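Local coordinates for proteolytically activated form of PPO4 Tyrosinase (Agaricus bisporus var. bisporus H97, PDB 4OUA), which oxidises phenols at a dinuclear copper site, hydroxylating monophenols and converting the resulting o-diphenols into o-quinones that lead to melanin pigments, at residues H56-F60 and A269-F274; T188-N192 and F274-F278. One frame throughout, in Å; residues are numbered along the deposited sequence.

Contact 1: H56-F60 and A269-F274; sequences HGLPF and ALFAAF. With NA (sodium ion), chain E; CU1 (copper (I) ion), chain C.
H56 meets A269 and A273 where a loop of the type-3 copper site lies against the loop before helix 277-295. Its NE2 binds copper at 2.1 Å, beside H81 and H90. On the other side of the imidazole, ND1 donates to A269 O at 3.0 Å; that oxygen lies near the ring plane, and the donor in turn lies in the carbonyl plane. Holding the ring at both nitrogens fixes its rotation. With CG anti to the backbone N (chi1 -164°), the imidazole is carried toward 269-274, and the A273 methyl packs against H56 CB. Next along, G57 presents no side chain, and the backbones close in until G57 CA is 4.1 Å from L270 CA; the bond from L58 N to L270 O (3.2 Å) follows. L58 is the main bump, and it fills the hollow bounded by L270, F271 and the F60 ring. Its CG rests on L270 CB (4.0 Å), CD1 reaches F271 CZ (3.6 Å), and CD2 sits over the centre of the F60 ring. L270 answers by sending CD2 to the edge of the same phenyl. Cutting L58 back to an alanine is likely to leave the F60 face, L270 CB and the end of F271 without their filler, opening a gap between the loops. The F274 ring turns its CE2-CZ edge toward L58 O. The cis peptide before P59 lies between the two carbonyl ligands of a sodium ion, which G54 O and two waters also bind; G57 O lies 2.3 Å from the ion and P59 O 2.1 Å.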
loop_
_atom_site.group_PDB
_atom_site.type_symbol
_atom_site.label_atom_id
_atom_site.label_comp_id
_atom_site.label_asym_id
_atom_site.label_seq_id
_atom_site.Cartn_x
_atom_site.Cartn_y
_atom_site.Cartn_z
ATOM N N HIS A 56 -0.903 -5.852 -9.045
ATOM C CA HIS A 56 -2.249 -5.419 -8.684
ATOM C C HIS A 56 -3.230 -5.593 -9.843
ATOM O O HIS A 56 -4.188 -6.359 -9.745
ATOM C CB HIS A 56 -2.225 -3.959 -8.225
ATOM C CG HIS A 56 -3.456 -3.534 -7.486
ATOM N ND1 HIS A 56 -4.485 -2.841 -8.088
ATOM C CD2 HIS A 56 -3.819 -3.696 -6.191
ATOM C CE1 HIS A 56 -5.430 -2.598 -7.197
ATOM N NE2 HIS A 56 -5.051 -3.105 -6.038
ATOM N N GLY A 57 -2.982 -4.883 -10.940
ATOM C CA GLY A 57 -3.848 -4.956 -12.104
ATOM C C GLY A 57 -3.097 -5.356 -13.359
ATOM O O GLY A 57 -2.502 -6.432 -13.419
ATOM N N LEU A 58 -3.132 -4.490 -14.368
ATOM C CA LEU A 58 -2.389 -4.724 -15.600
ATOM C C LEU A 58 -0.886 -4.618 -15.360
ATOM O O LEU A 58 -0.444 -3.873 -14.485
ATOM C CB LEU A 58 -2.817 -3.734 -16.684
ATOM C CG LEU A 58 -4.206 -3.931 -17.293
ATOM C CD1 LEU A 58 -4.564 -2.761 -18.195
ATOM C CD2 LEU A 58 -4.265 -5.239 -18.064
ATOM N N PRO A 59 -0.094 -5.370 -16.138
ATOM C CA PRO A 59 -0.605 -6.290 -17.158
ATOM C C PRO A 59 -1.124 -7.588 -16.549
ATOM O O PRO A 59 -0.812 -7.895 -15.400
ATOM C CB PRO A 59 0.622 -6.552 -18.032
ATOM C CG PRO A 59 1.766 -6.424 -17.087
ATOM C CD PRO A 59 1.379 -5.337 -16.116
ATOM N N PHE A 60 -1.909 -8.339 -17.311
ATOM C CA PHE A 60 -2.440 -9.606 -16.827
ATOM C C PHE A 60 -1.444 -10.737 -17.056
ATOM O O PHE A 60 -1.678 -11.625 -17.875
ATOM C CB PHE A 60 -3.769 -9.925 -17.508
ATOM C CG PHE A 60 -4.851 -8.918 -17.229
ATOM C CD1 PHE A 60 -4.782 -8.096 -16.117
ATOM C CD2 PHE A 60 -5.937 -8.797 -18.079
ATOM C CE1 PHE A 60 -5.775 -7.172 -15.859
ATOM C CE2 PHE A 60 -6.930 -7.874 -17.827
ATOM C CZ PHE A 60 -6.850 -7.061 -16.715
ATOM N N ALA A 269 -8.663 0.300 -10.881
ATOM C CA ALA A 269 -7.983 -0.831 -10.253
ATOM C C ALA A 269 -6.888 -1.437 -11.132
ATOM O O ALA A 269 -5.982 -2.103 -10.634
ATOM C CB ALA A 269 -8.997 -1.902 -9.874
ATOM N N LEU A 270 -6.973 -1.201 -12.437
ATOM C CA LEU A 270 -6.009 -1.768 -13.372
ATOM C C LEU A 270 -4.749 -0.916 -13.488
ATOM O O LEU A 270 -3.756 -1.345 -14.074
ATOM C CB LEU A 270 -6.648 -1.944 -14.753
ATOM C CG LEU A 270 -7.852 -2.886 -14.840
ATOM C CD1 LEU A 270 -8.400 -2.918 -16.258
ATOM C CD2 LEU A 270 -7.483 -4.287 -14.373
ATOM N N PHE A 271 -4.789 0.290 -12.928
ATOM C CA PHE A 271 -3.667 1.217 -13.043
ATOM C C PHE A 271 -3.296 1.869 -11.712
ATOM O O PHE A 271 -2.289 2.567 -11.617
ATOM C CB PHE A 271 -3.985 2.308 -14.071
ATOM C CG PHE A 271 -4.302 1.782 -15.444
ATOM C CD1 PHE A 271 -3.286 1.460 -16.330
ATOM C CD2 PHE A 271 -5.615 1.621 -15.853
ATOM C CE1 PHE A 271 -3.575 0.982 -17.595
ATOM C CE2 PHE A 271 -5.909 1.142 -17.117
ATOM C CZ PHE A 271 -4.888 0.822 -17.988
ATOM N N ALA A 272 -4.110 1.636 -10.688
ATOM C CA ALA A 272 -3.957 2.323 -9.408
ATOM C C ALA A 272 -2.607 2.058 -8.745
ATOM O O ALA A 272 -2.039 2.943 -8.104
ATOM C CB ALA A 272 -5.086 1.926 -8.466
ATOM N N ALA A 273 -2.096 0.842 -8.902
ATOM C CA ALA A 273 -0.851 0.447 -8.253
ATOM C C ALA A 273 0.353 1.224 -8.782
ATOM O O ALA A 273 1.336 1.422 -8.066
ATOM C CB ALA A 273 -0.627 -1.047 -8.424
ATOM N N PHE A 274 0.270 1.668 -10.032
ATOM C CA PHE A 274 1.386 2.358 -10.672
ATOM C C PHE A 274 1.653 3.735 -10.065
ATOM O O PHE A 274 2.750 4.274 -10.200
ATOM C CB PHE A 274 1.134 2.490 -12.176
ATOM C CG PHE A 274 1.155 1.178 -12.909
ATOM C CD1 PHE A 274 2.359 0.571 -13.233
ATOM C CD2 PHE A 274 -0.025 0.550 -13.273
ATOM C CE1 PHE A 274 2.385 -0.637 -13.904
ATOM C CE2 PHE A 274 -0.005 -0.658 -13.945
ATOM C CZ PHE A 274 1.202 -1.251 -14.262
HETATM NA NA NA E . -0.735 -7.881 -13.273
HETATM CU CU CU1 C . -6.161 -3.865 -4.479
HETATM O O HOH W 1 -7.118 -1.649 -4.507
HETATM O O HOH W 2 1.095 -9.201 -12.516
HETATM O O HOH W 3 -1.787 -9.773 -13.003
#

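Contact 2: T188-N192 and F274-F278; sequences TTVRN and FDPIF
R191 and D275 come together through two torsions: R191 CG lies anti to its carbonyl carbon (chi1 -64°) with the chain extended from CG to NE, while D275 CG stands anti to the backbone N (chi1 -166°), carrying the carboxylate over to the guanidinium. The setting is an Asx turn at the start of helix 277-295, whose acidic residue is engaged by the loop 188-192. The grip is side-on. NE reaches D275 OD2 at 3.2 Å and OD1 at 3.1 Å, and NH2 takes OD1 at 2.9 Å; all three bonds use syn lone pairs, and the two planar groups are only 12° from coplanar. OD1 has a third donor: on its anti side, out of the carboxylate plane, I277 N closes the capping bond at 3.1 Å. One oxygen thus joins the salt bridge to the helix start, and the backbone bond from F278 N to D275 O closes the same turn. With an arginine and a peptide N-H around it in a buried place, the carboxylate would probably stay ionised. I277 lies over one face of the guanidinium, its CD1 4.2 Å above the plane and toward the rim. Outside the pair, R191 NH1 bonds to I143 O of helix 141-144, which helps hold the flat group in place. T189 completes the seam. Its OG1 is bonded to Y168 N and packs near P276 CD, whereas the methyl faces F274, crossing that side chain at about a right angle with CG2 3.8 Å from CB.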
loop_
_atom_site.group_PDB
_atom_site.type_symbol
_atom_site.label_atom_id
_atom_site.label_comp_id
_atom_site.label_asym_id
_atom_site.label_seq_id
_atom_site.Cartn_x
_atom_site.Cartn_y
_atom_site.Cartn_z
ATOM N N THR A 188 3.091 9.481 -18.055
ATOM C CA THR A 188 3.284 9.215 -16.634
ATOM C C THR A 188 1.940 9.033 -15.946
ATOM O O THR A 188 0.896 9.349 -16.514
ATOM C CB THR A 188 4.061 10.352 -15.934
ATOM O OG1 THR A 188 3.174 11.441 -15.647
ATOM C CG2 THR A 188 5.205 10.845 -16.811
ATOM N N THR A 189 1.969 8.513 -14.724
ATOM C CA THR A 189 0.761 8.422 -13.911
ATOM C C THR A 189 0.234 9.818 -13.572
ATOM O O THR A 189 1.007 10.761 -13.404
ATOM C CB THR A 189 1.015 7.629 -12.618
ATOM O OG1 THR A 189 2.069 8.245 -11.870
ATOM C CG2 THR A 189 1.411 6.194 -12.951
ATOM N N VAL A 190 -1.085 9.950 -13.481
ATOM C CA VAL A 190 -1.695 11.259 -13.272
ATOM C C VAL A 190 -2.713 11.270 -12.137
ATOM O O VAL A 190 -3.511 10.344 -11.993
ATOM C CB VAL A 190 -2.376 11.759 -14.556
ATOM C CG1 VAL A 190 -3.282 12.936 -14.248
ATOM C CG2 VAL A 190 -1.326 12.145 -15.586
ATOM N N ARG A 191 -2.679 12.333 -11.338
ATOM C CA ARG A 191 -3.601 12.496 -10.218
ATOM C C ARG A 191 -4.611 13.613 -10.475
ATOM O O ARG A 191 -4.230 14.742 -10.788
ATOM C CB ARG A 191 -2.831 12.786 -8.929
ATOM C CG ARG A 191 -1.920 11.661 -8.477
ATOM C CD ARG A 191 -1.076 12.083 -7.285
ATOM N NE ARG A 191 -0.070 11.080 -6.952
ATOM C CZ ARG A 191 0.906 11.262 -6.067
ATOM N NH1 ARG A 191 1.015 12.416 -5.422
ATOM N NH2 ARG A 191 1.777 10.290 -5.832
ATOM N N ASN A 192 -5.893 13.290 -10.335
ATOM C CA ASN A 192 -6.959 14.282 -10.449
ATOM C C ASN A 192 -6.907 15.053 -11.769
ATOM O O ASN A 192 -6.791 16.279 -11.769
ATOM C CB ASN A 192 -6.885 15.260 -9.270
ATOM C CG ASN A 192 -8.180 16.022 -9.055
ATOM O OD1 ASN A 192 -9.272 15.485 -9.246
ATOM N ND2 ASN A 192 -8.063 17.283 -8.653
ATOM N N PHE A 274 0.270 1.668 -10.032
ATOM C CA PHE A 274 1.386 2.358 -10.672
ATOM C C PHE A 274 1.653 3.735 -10.065
ATOM O O PHE A 274 2.750 4.274 -10.200
ATOM C CB PHE A 274 1.134 2.490 -12.176
ATOM C CG PHE A 274 1.155 1.178 -12.909
ATOM C CD1 PHE A 274 2.359 0.571 -13.233
ATOM C CD2 PHE A 274 -0.025 0.550 -13.273
ATOM C CE1 PHE A 274 2.385 -0.637 -13.904
ATOM C CE2 PHE A 274 -0.005 -0.658 -13.945
ATOM C CZ PHE A 274 1.202 -1.251 -14.262
ATOM N N ASP A 275 0.654 4.302 -9.398
ATOM C CA ASP A 275 0.836 5.575 -8.709
ATOM C C ASP A 275 1.538 5.339 -7.374
ATOM O O ASP A 275 1.031 4.610 -6.525
ATOM C CB ASP A 275 -0.510 6.276 -8.497
ATOM C CG ASP A 275 -0.358 7.734 -8.094
ATOM O OD1 ASP A 275 0.559 8.056 -7.310
ATOM O OD2 ASP A 275 -1.163 8.565 -8.567
ATOM N N PRO A 276 2.714 5.960 -7.192
ATOM C CA PRO A 276 3.555 5.796 -5.998
ATOM C C PRO A 276 2.812 6.013 -4.678
ATOM O O PRO A 276 3.195 5.438 -3.659
ATOM C CB PRO A 276 4.635 6.864 -6.188
ATOM C CG PRO A 276 4.732 7.029 -7.664
ATOM C CD PRO A 276 3.333 6.861 -8.181
ATOM N N ILE A 277 1.761 6.827 -4.694
ATOM C CA ILE A 277 1.020 7.118 -3.472
ATOM C C ILE A 277 0.142 5.935 -3.072
ATOM O O ILE A 277 -0.408 5.900 -1.970
ATOM C CB ILE A 277 0.142 8.377 -3.627
ATOM C CG1 ILE A 277 -0.195 8.965 -2.255
ATOM C CG2 ILE A 277 -1.121 8.057 -4.411
ATOM C CD1 ILE A 277 -1.036 10.217 -2.319
ATOM N N PHE A 278 0.019 4.970 -3.977
ATOM C CA PHE A 278 -0.778 3.770 -3.741
ATOM C C PHE A 278 -0.268 2.987 -2.536
ATOM O O PHE A 278 -1.048 2.388 -1.796
ATOM C CB PHE A 278 -0.774 2.884 -4.991
ATOM C CG PHE A 278 -1.384 1.526 -4.786
ATOM C CD1 PHE A 278 -2.733 1.316 -5.019
ATOM C CD2 PHE A 278 -0.604 0.452 -4.382
ATOM C CE1 PHE A 278 -3.295 0.066 -4.839
ATOM C CE2 PHE A 278 -1.160 -0.797 -4.200
ATOM C CZ PHE A 278 -2.507 -0.992 -4.429
#

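Contacts 1 and 2 have centres about 11 Å apart and share F274, where 269-274 runs straight into 274-278. Along the chain the order is 56-60, 188-192, 269-274, 274-278, so the two pairings interleave, all inside the tyrosinase central domain. The continuous run 269-278 therefore has the copper and sodium loop on it at one end and the loop preceding helix 201-224 on it at the other. F278, near the start of helix 277-295, belongs to contact 2 by sequence but packs on contact 1: its CZ lies 3.5 Å from H56 CD2, edge-to-face, and its ring also meets H282. H56 and H282 bind different coppers, so this run links the surroundings of both metals.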